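Long-range contacts in protein piwi (Drosophila melanogaster, PDB 6KR6), which binds piRNAs and, through them, directs the repression of transposable elements, as a Piwi-subfamily member of the argonaute family: residues A[605-610]-A[803-808]; A[726-731]-A[760-765]; A[767-772]-A[781-786]. All coordinates share one frame; numbering follows the deposited sequence.

Contact 1. Residues A[605-610]-A[803-808]; sequences NSTYFS and LEKKFY
F609 and E804 lie side by side and point the same way, at the place where the strand starting at Y608 meets the C-terminal loop of the PIWI domain. CG of F609 stands anti to its backbone N (chi1 169°), which swings the ring edge alongside the glutamate. E804 runs extended beyond CG, with its methylenes against F609 CE1, and its CB comes within 3.5 Å of that atom. The carboxylate reaches the ring's edge, where the aromatic C-H groups carry slight positive charge, and OE1 has a long, weak ion pair with K631. A backbone bond one residue on is firmer: S610 N donates to E804 O over 3.0 Å in the carbonyl plane, with an N-H...O angle of 150°, while S610 OG adds a weak bond to that oxygen at 3.5 Å. Next along, K805 bends at chi2, chi3 and chi4, folding back across T607 at nearly a right angle, and its CE touches T607 CB at 3.6 Å. A flexible aliphatic chain suits this place, because it packs on the threonine and still takes its ammonium to a salt bridge with E639. Farther on, Y608 and F807 meet obliquely, ring centroids 5.3 Å apart, and F807 goes on to pack against Y783. The contact is thus mixed: apolar methylenes and rings fill the interface, one carbonyl is gripped by both the N and, weakly, the hydroxyl of S610, and the lysine's charge is probably balanced by the glutamate on helix 625-640, tying loop, strand and helix together.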
loop_
_atom_site.group_PDB
_atom_site.type_symbol
_atom_site.label_atom_id
_atom_site.label_comp_id
_atom_site.label_asym_id
_atom_site.label_seq_id
_atom_site.Cartn_x
_atom_site.Cartn_y
_atom_site.Cartn_z
ATOM N N ASN A 605 -22.118 -16.760 -16.721
ATOM C CA ASN A 605 -22.697 -15.421 -16.725
ATOM C C ASN A 605 -21.672 -14.362 -17.114
ATOM O O ASN A 605 -21.927 -13.548 -18.008
ATOM C CB ASN A 605 -23.299 -15.112 -15.353
ATOM C CG ASN A 605 -23.992 -13.765 -15.302
ATOM O OD1 ASN A 605 -24.214 -13.124 -16.331
ATOM N ND2 ASN A 605 -24.351 -13.333 -14.101
ATOM N N SER A 606 -20.518 -14.352 -16.445
ATOM C CA SER A 606 -19.423 -13.433 -16.763
ATOM C C SER A 606 -19.845 -11.971 -16.613
ATOM O O SER A 606 -19.578 -11.131 -17.475
ATOM C CB SER A 606 -18.876 -13.704 -18.167
ATOM O OG SER A 606 -18.190 -12.573 -18.673
ATOM N N THR A 607 -20.500 -11.664 -15.495
ATOM C CA THR A 607 -20.831 -10.292 -15.137
ATOM C C THR A 607 -20.413 -10.049 -13.693
ATOM O O THR A 607 -19.975 -10.960 -12.988
ATOM C CB THR A 607 -22.325 -9.995 -15.321
ATOM O OG1 THR A 607 -22.908 -10.975 -16.185
ATOM C CG2 THR A 607 -22.516 -8.614 -15.940
ATOM N N TYR A 608 -20.548 -8.800 -13.254
ATOM C CA TYR A 608 -20.050 -8.388 -11.953
ATOM C C TYR A 608 -21.098 -7.563 -11.220
ATOM O O TYR A 608 -21.920 -6.878 -11.833
ATOM C CB TYR A 608 -18.742 -7.596 -12.093
ATOM C CG TYR A 608 -17.614 -8.393 -12.716
ATOM C CD1 TYR A 608 -16.673 -9.037 -11.923
ATOM C CD2 TYR A 608 -17.497 -8.510 -14.095
ATOM C CE1 TYR A 608 -15.643 -9.769 -12.487
ATOM C CE2 TYR A 608 -16.471 -9.238 -14.667
ATOM C CZ TYR A 608 -15.546 -9.866 -13.856
ATOM O OH TYR A 608 -14.523 -10.594 -14.416
ATOM N N PHE A 609 -21.050 -7.642 -9.894
ATOM C CA PHE A 609 -21.975 -6.962 -8.999
ATOM C C PHE A 609 -21.163 -6.078 -8.066
ATOM O O PHE A 609 -20.198 -6.545 -7.455
ATOM C CB PHE A 609 -22.802 -7.993 -8.218
ATOM C CG PHE A 609 -23.596 -7.417 -7.082
ATOM C CD1 PHE A 609 -24.875 -6.929 -7.291
ATOM C CD2 PHE A 609 -23.079 -7.399 -5.798
ATOM C CE1 PHE A 609 -25.611 -6.414 -6.243
ATOM C CE2 PHE A 609 -23.811 -6.885 -4.749
ATOM C CZ PHE A 609 -25.079 -6.389 -4.972
ATOM N N SER A 610 -21.541 -4.806 -7.961
ATOM C CA SER A 610 -20.733 -3.823 -7.249
ATOM C C SER A 610 -21.582 -3.046 -6.256
ATOM O O SER A 610 -22.612 -2.475 -6.630
ATOM C CB SER A 610 -20.064 -2.859 -8.233
ATOM O OG SER A 610 -20.998 -2.359 -9.172
ATOM N N LEU A 803 -27.727 0.309 -10.579
ATOM C CA LEU A 803 -26.504 0.104 -11.340
ATOM C C LEU A 803 -25.657 -1.043 -10.799
ATOM O O LEU A 803 -24.449 -1.082 -11.059
ATOM C CB LEU A 803 -25.685 1.396 -11.354
ATOM C CG LEU A 803 -26.497 2.663 -11.632
ATOM C CD1 LEU A 803 -25.706 3.921 -11.298
ATOM C CD2 LEU A 803 -26.952 2.681 -13.080
ATOM N N GLU A 804 -26.265 -1.976 -10.061
ATOM C CA GLU A 804 -25.497 -3.019 -9.384
ATOM C C GLU A 804 -24.726 -3.899 -10.361
ATOM O O GLU A 804 -23.664 -4.425 -10.012
ATOM C CB GLU A 804 -26.427 -3.884 -8.531
ATOM C CG GLU A 804 -26.857 -3.251 -7.221
ATOM C CD GLU A 804 -27.896 -4.079 -6.484
ATOM O OE1 GLU A 804 -27.978 -3.966 -5.242
ATOM O OE2 GLU A 804 -28.626 -4.848 -7.146
ATOM N N LYS A 805 -25.235 -4.073 -11.579
ATOM C CA LYS A 805 -24.646 -4.999 -12.539
ATOM C C LYS A 805 -23.864 -4.298 -13.642
ATOM O O LYS A 805 -23.485 -4.944 -14.625
ATOM C CB LYS A 805 -25.738 -5.878 -13.153
ATOM C CG LYS A 805 -26.371 -6.862 -12.185
ATOM C CD LYS A 805 -25.384 -7.942 -11.781
ATOM C CE LYS A 805 -24.735 -8.578 -13.002
ATOM N NZ LYS A 805 -25.741 -9.036 -14.002
ATOM N N LYS A 806 -23.603 -3.004 -13.506
ATOM C CA LYS A 806 -22.942 -2.231 -14.541
ATOM C C LYS A 806 -21.630 -1.666 -14.017
ATOM O O LYS A 806 -21.479 -1.417 -12.817
ATOM C CB LYS A 806 -23.849 -1.098 -15.034
ATOM C CG LYS A 806 -25.227 -1.572 -15.468
ATOM C CD LYS A 806 -26.102 -0.424 -15.942
ATOM C CE LYS A 806 -27.441 -0.936 -16.454
ATOM N NZ LYS A 806 -28.291 0.159 -16.993
ATOM N N PHE A 807 -20.678 -1.477 -14.926
ATOM C CA PHE A 807 -19.383 -0.880 -14.595
ATOM C C PHE A 807 -19.437 0.641 -14.677
ATOM O O PHE A 807 -18.605 1.280 -15.318
ATOM C CB PHE A 807 -18.303 -1.433 -15.515
ATOM C CG PHE A 807 -17.797 -2.786 -15.115
ATOM C CD1 PHE A 807 -17.159 -2.970 -13.900
ATOM C CD2 PHE A 807 -17.932 -3.870 -15.964
ATOM C CE1 PHE A 807 -16.683 -4.210 -13.531
ATOM C CE2 PHE A 807 -17.456 -5.114 -15.601
ATOM C CZ PHE A 807 -16.830 -5.282 -14.383
ATOM N N TYR A 808 -20.432 1.228 -14.007
ATOM C CA TYR A 808 -20.672 2.664 -14.117
ATOM C C TYR A 808 -19.490 3.486 -13.618
ATOM O O TYR A 808 -19.281 4.614 -14.080
ATOM C CB TYR A 808 -21.944 3.040 -13.350
ATOM C CG TYR A 808 -21.952 2.645 -11.884
ATOM C CD1 TYR A 808 -22.161 1.328 -11.498
ATOM C CD2 TYR A 808 -21.776 3.597 -10.887
ATOM C CE1 TYR A 808 -22.175 0.964 -10.163
ATOM C CE2 TYR A 808 -21.792 3.242 -9.548
ATOM C CZ TYR A 808 -21.991 1.924 -9.192
ATOM O OH TYR A 808 -22.009 1.565 -7.863
#

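Contact 2. Residues A[726-731]-A[760-765]; sequences FYLVSQ and LTYKMC
The ring of Y762 turns its edge to S730: CE1 lies 4.0 Å from S730 CA, near the ring plane. L728 CD1 approaches the same ring obliquely, 4.1 Å from Y762 CD1, and H766, just after the helix, meets the tyrosine edge-to-face. F726 also uses its edge, its CZ pointing at T761 OG1 from 4.4 Å, while its ring meets that of Y743 with the planes about 25° apart. This is helix-on-sheet packing within the RNase H-like PIWI domain, where helix 754-764 lies against strand 725-729. The axes of the two short segments pass 10.2 Å apart, and their N-to-C directions differ by 35°. F726 and L728 turn their side chains toward the helix, whereas V729 turns away to pack on F701. L728 suits the middle of the interface: with CG anti to the backbone N (chi1 166°), its two methyls are spread, CD1 to the tyrosine and CD2 toward both T761 CG2 and C765 SG. F726, L728 and Y762 span the distance between strand and helix; T761 and S730 are small enough to fit beside them, and their buried hydroxyls find partners. The OG1 of T761 is bonded to Y650 OH and to the carbonyl of M757, and S730 OG donates to T775 O. The touching is mainly van der Waals in kind, as befits a buried layer. At the helix end, where the chain leaves its regular turns, the small C765 fits beside the serine, its SG 3.9 Å from S730 OG and 4.0 Å from S730 CB.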
loop_
_atom_site.group_PDB
_atom_site.type_symbol
_atom_site.label_atom_id
_atom_site.label_comp_id
_atom_site.label_asym_id
_atom_site.label_seq_id
_atom_site.Cartn_x
_atom_site.Cartn_y
_atom_site.Cartn_z
ATOM N N PHE A 726 2.811 -15.668 -1.237
ATOM C CA PHE A 726 3.744 -15.638 -2.356
ATOM C C PHE A 726 3.796 -14.229 -2.930
ATOM O O PHE A 726 3.023 -13.346 -2.548
ATOM C CB PHE A 726 3.357 -16.656 -3.437
ATOM C CG PHE A 726 2.000 -16.421 -4.047
ATOM C CD1 PHE A 726 0.868 -16.995 -3.492
ATOM C CD2 PHE A 726 1.860 -15.640 -5.183
ATOM C CE1 PHE A 726 -0.379 -16.787 -4.053
ATOM C CE2 PHE A 726 0.616 -15.428 -5.748
ATOM C CZ PHE A 726 -0.506 -16.003 -5.182
ATOM N N TYR A 727 4.735 -14.034 -3.848
ATOM C CA TYR A 727 4.856 -12.809 -4.620
ATOM C C TYR A 727 4.521 -13.096 -6.077
ATOM O O TYR A 727 4.740 -14.203 -6.577
ATOM C CB TYR A 727 6.268 -12.219 -4.527
ATOM C CG TYR A 727 6.678 -11.771 -3.141
ATOM C CD1 TYR A 727 6.166 -10.605 -2.586
ATOM C CD2 TYR A 727 7.594 -12.503 -2.398
ATOM C CE1 TYR A 727 6.545 -10.188 -1.323
ATOM C CE2 TYR A 727 7.981 -12.094 -1.135
ATOM C CZ TYR A 727 7.454 -10.937 -0.603
ATOM O OH TYR A 727 7.837 -10.531 0.655
ATOM N N LEU A 728 3.987 -12.086 -6.755
ATOM C CA LEU A 728 3.641 -12.202 -8.163
ATOM C C LEU A 728 3.896 -10.871 -8.849
ATOM O O LEU A 728 3.534 -9.814 -8.323
ATOM C CB LEU A 728 2.179 -12.625 -8.346
ATOM C CG LEU A 728 1.550 -12.481 -9.738
ATOM C CD1 LEU A 728 2.173 -13.445 -10.732
ATOM C CD2 LEU A 728 0.037 -12.672 -9.682
ATOM N N VAL A 729 4.536 -10.932 -10.009
ATOM C CA VAL A 729 4.663 -9.792 -10.905
ATOM C C VAL A 729 3.711 -10.044 -12.064
ATOM O O VAL A 729 3.893 -10.989 -12.838
ATOM C CB VAL A 729 6.106 -9.602 -11.389
ATOM C CG1 VAL A 729 6.136 -8.705 -12.618
ATOM C CG2 VAL A 729 6.960 -9.011 -10.281
ATOM N N SER A 730 2.680 -9.216 -12.171
ATOM C CA SER A 730 1.664 -9.364 -13.204
ATOM C C SER A 730 1.688 -8.252 -14.237
ATOM O O SER A 730 1.438 -8.510 -15.414
ATOM C CB SER A 730 0.273 -9.427 -12.565
ATOM O OG SER A 730 0.056 -8.312 -11.718
ATOM N N GLN A 731 1.990 -7.023 -13.832
ATOM C CA GLN A 731 1.979 -5.872 -14.724
ATOM C C GLN A 731 3.412 -5.438 -15.000
ATOM O O GLN A 731 4.125 -5.023 -14.080
ATOM C CB GLN A 731 1.178 -4.722 -14.115
ATOM C CG GLN A 731 1.082 -3.488 -14.995
ATOM C CD GLN A 731 0.328 -2.357 -14.322
ATOM O OE1 GLN A 731 0.830 -1.730 -13.389
ATOM N NE2 GLN A 731 -0.889 -2.097 -14.786
ATOM N N LEU A 760 -4.695 -19.119 -10.940
ATOM C CA LEU A 760 -6.012 -18.489 -10.905
ATOM C C LEU A 760 -5.903 -16.999 -10.614
ATOM O O LEU A 760 -6.637 -16.189 -11.193
ATOM C CB LEU A 760 -6.897 -19.175 -9.864
ATOM C CG LEU A 760 -8.243 -18.510 -9.564
ATOM C CD1 LEU A 760 -9.085 -18.388 -10.826
ATOM C CD2 LEU A 760 -8.994 -19.280 -8.489
ATOM N N THR A 761 -4.993 -16.615 -9.717
ATOM C CA THR A 761 -4.812 -15.197 -9.422
ATOM C C THR A 761 -4.240 -14.451 -10.624
ATOM O O THR A 761 -4.685 -13.340 -10.948
ATOM C CB THR A 761 -3.908 -15.030 -8.200
ATOM O OG1 THR A 761 -4.425 -15.813 -7.116
ATOM C CG2 THR A 761 -3.853 -13.574 -7.781
ATOM N N TYR A 762 -3.263 -15.051 -11.308
ATOM C CA TYR A 762 -2.727 -14.429 -12.514
ATOM C C TYR A 762 -3.804 -14.290 -13.586
ATOM O O TYR A 762 -3.837 -13.294 -14.317
ATOM C CB TYR A 762 -1.536 -15.234 -13.039
ATOM C CG TYR A 762 -0.797 -14.565 -14.179
ATOM C CD1 TYR A 762 -0.275 -13.286 -14.041
ATOM C CD2 TYR A 762 -0.608 -15.220 -15.391
ATOM C CE1 TYR A 762 0.404 -12.672 -15.077
ATOM C CE2 TYR A 762 0.072 -14.615 -16.432
ATOM C CZ TYR A 762 0.575 -13.343 -16.270
ATOM O OH TYR A 762 1.252 -12.739 -17.304
ATOM N N LYS A 763 -4.698 -15.279 -13.685
ATOM C CA LYS A 763 -5.835 -15.172 -14.597
ATOM C C LYS A 763 -6.735 -14.004 -14.218
ATOM O O LYS A 763 -7.082 -13.170 -15.062
ATOM C CB LYS A 763 -6.637 -16.475 -14.596
ATOM C CG LYS A 763 -6.043 -17.599 -15.423
ATOM C CD LYS A 763 -6.890 -18.856 -15.297
ATOM C CE LYS A 763 -6.274 -20.033 -16.036
ATOM N NZ LYS A 763 -6.172 -19.792 -17.502
ATOM N N MET A 764 -7.127 -13.934 -12.942
ATOM C CA MET A 764 -7.989 -12.852 -12.479
ATOM C C MET A 764 -7.334 -11.489 -12.641
ATOM O O MET A 764 -8.031 -10.469 -12.606
ATOM C CB MET A 764 -8.379 -13.075 -11.016
ATOM C CG MET A 764 -9.193 -14.339 -10.769
ATOM S SD MET A 764 -10.693 -14.431 -11.766
ATOM C CE MET A 764 -11.513 -12.913 -11.292
ATOM N N CYS A 765 -6.011 -11.449 -12.795
ATOM C CA CYS A 765 -5.320 -10.201 -13.102
ATOM C C CYS A 765 -5.526 -9.723 -14.540
ATOM O O CYS A 765 -5.045 -8.638 -14.882
ATOM C CB CYS A 765 -3.822 -10.348 -12.824
ATOM S SG CYS A 765 -3.363 -10.127 -11.089
#

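Contact 3. Residues A[767-772]-A[781-786]; sequences LYYNWS and CQYAKK. With HG (mercury (II) ion), chain G; nucleotides of chain B.
A phosphate-binding pocket on the RNA groove of the RNase H-like PIWI domain is built here, where the loop 767-772 packs on helix 779-795. Y768 OH donates a hydrogen bond to OP1 of U4 of chain B at 2.8 Å. N770 ND2, held chiefly by the carbonyl of L810, adds a weak bond to the same oxygen, and K786 brings its CE within 3.7 Å of that OP1, its methylenes crossing the tyrosine's tip at about a right angle. The helix helps to place the tyrosine. A chi1 of -173° turns the Y768 ring away from its own backbone N and lays it over Q782, whose CG sits 3.5 Å from the ring centroid and 14° off its normal, a CH-pi contact, while Y783 packs obliquely, ring centroids 5.0 Å apart. A phenylalanine in place of Y768 would probably keep this packing but leave OP1 of U4 without the tyrosine's hydrogen bond, with only the weak one from N770 among the bonds described here. At the other end of the helical segment 781-786, C781 SG binds a mercury ion together with D652, probably an active-site residue by similarity to relatives. A tyrosine suits position 783 because its ring packs against that of Y768 and its hydroxyl serves two backbone groups at once: Y783 OH accepts from Y769 N at 3.0 Å, with an N-H...O angle of 155°, and donates weakly to L767 O at 2.7 Å.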
loop_
_atom_site.group_PDB
_atom_site.type_symbol
_atom_site.label_atom_id
_atom_site.label_comp_id
_atom_site.label_asym_id
_atom_site.label_seq_id
_atom_site.Cartn_x
_atom_site.Cartn_y
_atom_site.Cartn_z
ATOM N N LEU A 767 -8.558 -9.171 -16.109
ATOM C CA LEU A 767 -9.961 -8.854 -16.350
ATOM C C LEU A 767 -10.341 -7.423 -15.969
ATOM O O LEU A 767 -11.511 -7.145 -15.699
ATOM C CB LEU A 767 -10.855 -9.846 -15.606
ATOM C CG LEU A 767 -10.820 -11.305 -16.066
ATOM C CD1 LEU A 767 -11.471 -12.204 -15.029
ATOM C CD2 LEU A 767 -11.506 -11.461 -17.415
ATOM N N TYR A 768 -9.380 -6.502 -15.945
ATOM C CA TYR A 768 -9.685 -5.091 -15.715
ATOM C C TYR A 768 -9.862 -4.421 -17.073
ATOM O O TYR A 768 -8.887 -4.197 -17.796
ATOM C CB TYR A 768 -8.594 -4.408 -14.896
ATOM C CG TYR A 768 -8.950 -2.992 -14.494
ATOM C CD1 TYR A 768 -10.008 -2.743 -13.629
ATOM C CD2 TYR A 768 -8.231 -1.908 -14.979
ATOM C CE1 TYR A 768 -10.343 -1.453 -13.261
ATOM C CE2 TYR A 768 -8.555 -0.615 -14.613
ATOM C CZ TYR A 768 -9.611 -0.394 -13.755
ATOM O OH TYR A 768 -9.936 0.892 -13.391
ATOM N N TYR A 769 -11.107 -4.087 -17.409
ATOM C CA TYR A 769 -11.457 -3.694 -18.767
ATOM C C TYR A 769 -11.028 -2.277 -19.130
ATOM O O TYR A 769 -11.042 -1.935 -20.318
ATOM C CB TYR A 769 -12.964 -3.853 -18.969
ATOM C CG TYR A 769 -13.424 -5.290 -18.865
ATOM C CD1 TYR A 769 -12.678 -6.318 -19.429
ATOM C CD2 TYR A 769 -14.591 -5.620 -18.191
ATOM C CE1 TYR A 769 -13.087 -7.632 -19.333
ATOM C CE2 TYR A 769 -15.009 -6.932 -18.088
ATOM C CZ TYR A 769 -14.254 -7.934 -18.661
ATOM O OH TYR A 769 -14.667 -9.240 -18.559
ATOM N N ASN A 770 -10.654 -1.446 -18.159
ATOM C CA ASN A 770 -10.120 -0.131 -18.484
ATOM C C ASN A 770 -8.660 -0.177 -18.911
ATOM O O ASN A 770 -8.121 0.852 -19.332
ATOM C CB ASN A 770 -10.269 0.821 -17.292
ATOM C CG ASN A 770 -11.521 1.673 -17.378
ATOM O OD1 ASN A 770 -12.444 1.366 -18.132
ATOM N ND2 ASN A 770 -11.558 2.753 -16.604
ATOM N N TRP A 771 -8.012 -1.336 -18.817
ATOM C CA TRP A 771 -6.603 -1.483 -19.162
ATOM C C TRP A 771 -6.448 -2.715 -20.039
ATOM O O TRP A 771 -6.782 -3.825 -19.614
ATOM C CB TRP A 771 -5.747 -1.598 -17.895
ATOM C CG TRP A 771 -4.270 -1.639 -18.147
ATOM C CD1 TRP A 771 -3.446 -2.718 -18.011
ATOM C CD2 TRP A 771 -3.438 -0.552 -18.576
ATOM N NE1 TRP A 771 -2.155 -2.372 -18.327
ATOM C CE2 TRP A 771 -2.123 -1.048 -18.678
ATOM C CE3 TRP A 771 -3.679 0.790 -18.884
ATOM C CZ2 TRP A 771 -1.052 -0.250 -19.074
ATOM C CZ3 TRP A 771 -2.613 1.581 -19.277
ATOM C CH2 TRP A 771 -1.317 1.058 -19.368
ATOM N N SER A 772 -5.941 -2.521 -21.256
ATOM C CA SER A 772 -5.793 -3.614 -22.215
ATOM C C SER A 772 -4.582 -4.488 -21.897
ATOM O O SER A 772 -3.729 -4.722 -22.758
ATOM C CB SER A 772 -5.685 -3.054 -23.635
ATOM O OG SER A 772 -4.758 -1.986 -23.685
ATOM N N CYS A 781 -10.247 -6.438 -7.363
ATOM C CA CYS A 781 -9.654 -5.521 -6.393
ATOM C C CYS A 781 -9.458 -4.132 -6.992
ATOM O O CYS A 781 -9.717 -3.118 -6.329
ATOM C CB CYS A 781 -8.324 -6.085 -5.890
ATOM S SG CYS A 781 -8.042 -5.919 -4.112
ATOM N N GLN A 782 -9.002 -4.063 -8.246
ATOM C CA GLN A 782 -8.857 -2.773 -8.911
ATOM C C GLN A 782 -10.217 -2.119 -9.136
ATOM O O GLN A 782 -10.351 -0.895 -9.026
ATOM C CB GLN A 782 -8.113 -2.949 -10.236
ATOM C CG GLN A 782 -7.787 -1.646 -10.949
ATOM C CD GLN A 782 -6.542 -0.972 -10.406
ATOM O OE1 GLN A 782 -5.581 -1.636 -10.017
ATOM N NE2 GLN A 782 -6.552 0.356 -10.379
ATOM N N TYR A 783 -11.239 -2.923 -9.445
ATOM C CA TYR A 783 -12.598 -2.400 -9.548
ATOM C C TYR A 783 -13.059 -1.806 -8.225
ATOM O O TYR A 783 -13.659 -0.724 -8.194
ATOM C CB TYR A 783 -13.558 -3.505 -9.990
ATOM C CG TYR A 783 -13.460 -3.900 -11.450
ATOM C CD1 TYR A 783 -13.411 -2.938 -12.450
ATOM C CD2 TYR A 783 -13.425 -5.238 -11.825
ATOM C CE1 TYR A 783 -13.326 -3.299 -13.780
ATOM C CE2 TYR A 783 -13.337 -5.607 -13.152
ATOM C CZ TYR A 783 -13.288 -4.634 -14.124
ATOM O OH TYR A 783 -13.202 -5.001 -15.446
ATOM N N ALA A 784 -12.796 -2.508 -7.120
ATOM C CA ALA A 784 -13.183 -2.000 -5.809
ATOM C C ALA A 784 -12.460 -0.700 -5.489
ATOM O O ALA A 784 -13.070 0.240 -4.968
ATOM C CB ALA A 784 -12.905 -3.047 -4.732
ATOM N N LYS A 785 -11.162 -0.626 -5.795
ATOM C CA LYS A 785 -10.433 0.615 -5.551
ATOM C C LYS A 785 -10.990 1.751 -6.399
ATOM O O LYS A 785 -11.164 2.872 -5.908
ATOM C CB LYS A 785 -8.938 0.434 -5.822
ATOM C CG LYS A 785 -8.081 1.532 -5.194
ATOM C CD LYS A 785 -6.663 1.567 -5.750
ATOM C CE LYS A 785 -6.574 2.441 -6.992
ATOM N NZ LYS A 785 -5.159 2.653 -7.411
ATOM N N LYS A 786 -11.284 1.477 -7.673
ATOM C CA LYS A 786 -11.850 2.496 -8.550
ATOM C C LYS A 786 -13.173 3.018 -8.002
ATOM O O LYS A 786 -13.385 4.234 -7.907
ATOM C CB LYS A 786 -12.040 1.923 -9.956
ATOM C CG LYS A 786 -12.483 2.937 -11.003
ATOM C CD LYS A 786 -11.295 3.699 -11.573
ATOM C CE LYS A 786 -11.736 4.745 -12.587
ATOM N NZ LYS A 786 -12.427 5.890 -11.933
HETATM HG HG HG G . -6.963 -3.505 -4.852
ATOM P P U B 4 -7.858 4.254 -14.970
ATOM O OP1 U B 4 -8.874 3.296 -14.466
ATOM O OP2 U B 4 -8.142 5.713 -14.958
ATOM O "O5'" U B 4 -6.516 4.007 -14.153
ATOM C "C5'" U B 4 -5.767 2.812 -14.340
ATOM C "C4'" U B 4 -4.283 3.064 -14.265
ATOM O "O4'" U B 4 -3.913 4.054 -15.263
ATOM C "C3'" U B 4 -3.777 3.593 -12.923
ATOM O "O3'" U B 4 -2.507 3.015 -12.624
ATOM C "C2'" U B 4 -3.615 5.089 -13.180
ATOM O "O2'" U B 4 -2.664 5.729 -12.356
ATOM C "C1'" U B 4 -3.202 5.112 -14.649
ATOM N N1 U B 4 -3.542 6.367 -15.338
ATOM C C2 U B 4 -2.750 6.768 -16.397
ATOM O O2 U B 4 -1.799 6.118 -16.801
ATOM N N3 U B 4 -3.123 7.954 -16.980
ATOM C C4 U B 4 -4.176 8.767 -16.611
ATOM O O4 U B 4 -4.384 9.810 -17.233
ATOM C C5 U B 4 -4.940 8.289 -15.500
ATOM C C6 U B 4 -4.601 7.136 -14.914
ATOM P P U B 3 -10.930 7.320 -18.252
ATOM O OP1 U B 3 -11.866 6.554 -17.389
ATOM O OP2 U B 3 -10.596 8.728 -17.920
ATOM O "O5'" U B 3 -9.570 6.494 -18.342
ATOM C "C5'" U B 3 -9.585 5.091 -18.555
ATOM C "C4'" U B 3 -8.186 4.539 -18.677
ATOM O "O4'" U B 3 -7.500 5.169 -19.784
ATOM C "C3'" U B 3 -7.268 4.773 -17.487
ATOM O "O3'" U B 3 -7.477 3.810 -16.467
ATOM C "C2'" U B 3 -5.872 4.697 -18.105
ATOM O "O2'" U B 3 -5.424 3.352 -18.177
ATOM C "C1'" U B 3 -6.114 5.209 -19.531
ATOM N N1 U B 3 -5.604 6.581 -19.764
ATOM C C2 U B 3 -4.286 6.693 -20.169
ATOM O O2 U B 3 -3.558 5.726 -20.319
ATOM N N3 U B 3 -3.846 7.976 -20.389
ATOM C C4 U B 3 -4.580 9.135 -20.254
ATOM O O4 U B 3 -4.041 10.219 -20.489
ATOM C C5 U B 3 -5.936 8.938 -19.839
ATOM C C6 U B 3 -6.393 7.699 -19.616
#

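Overall arrangement
All three contacts are buried within the PIWI domain, but contact 1 lies farther from the centre of the chain and has more partly exposed touching residues. Contacts 1 and 3 share an apolar, largely aromatic cluster, F807 packing on Y783 and Y608 on leucine L767, so the C-terminal loop is tied to helix 779-795. Contacts 2 and 3 use successive helices, 754-764 and 779-795, and meet where Q731 touches W771. Their chemistry follows their place: contact 2 is an apolar helix-strand layer, contact 1 adds a backbone bond and a lysine serving a neighbouring helix, and contact 3 presents polar groups to the RNA phosphate. Contacts 2 and 3 fall within the loop that contact 1 closes.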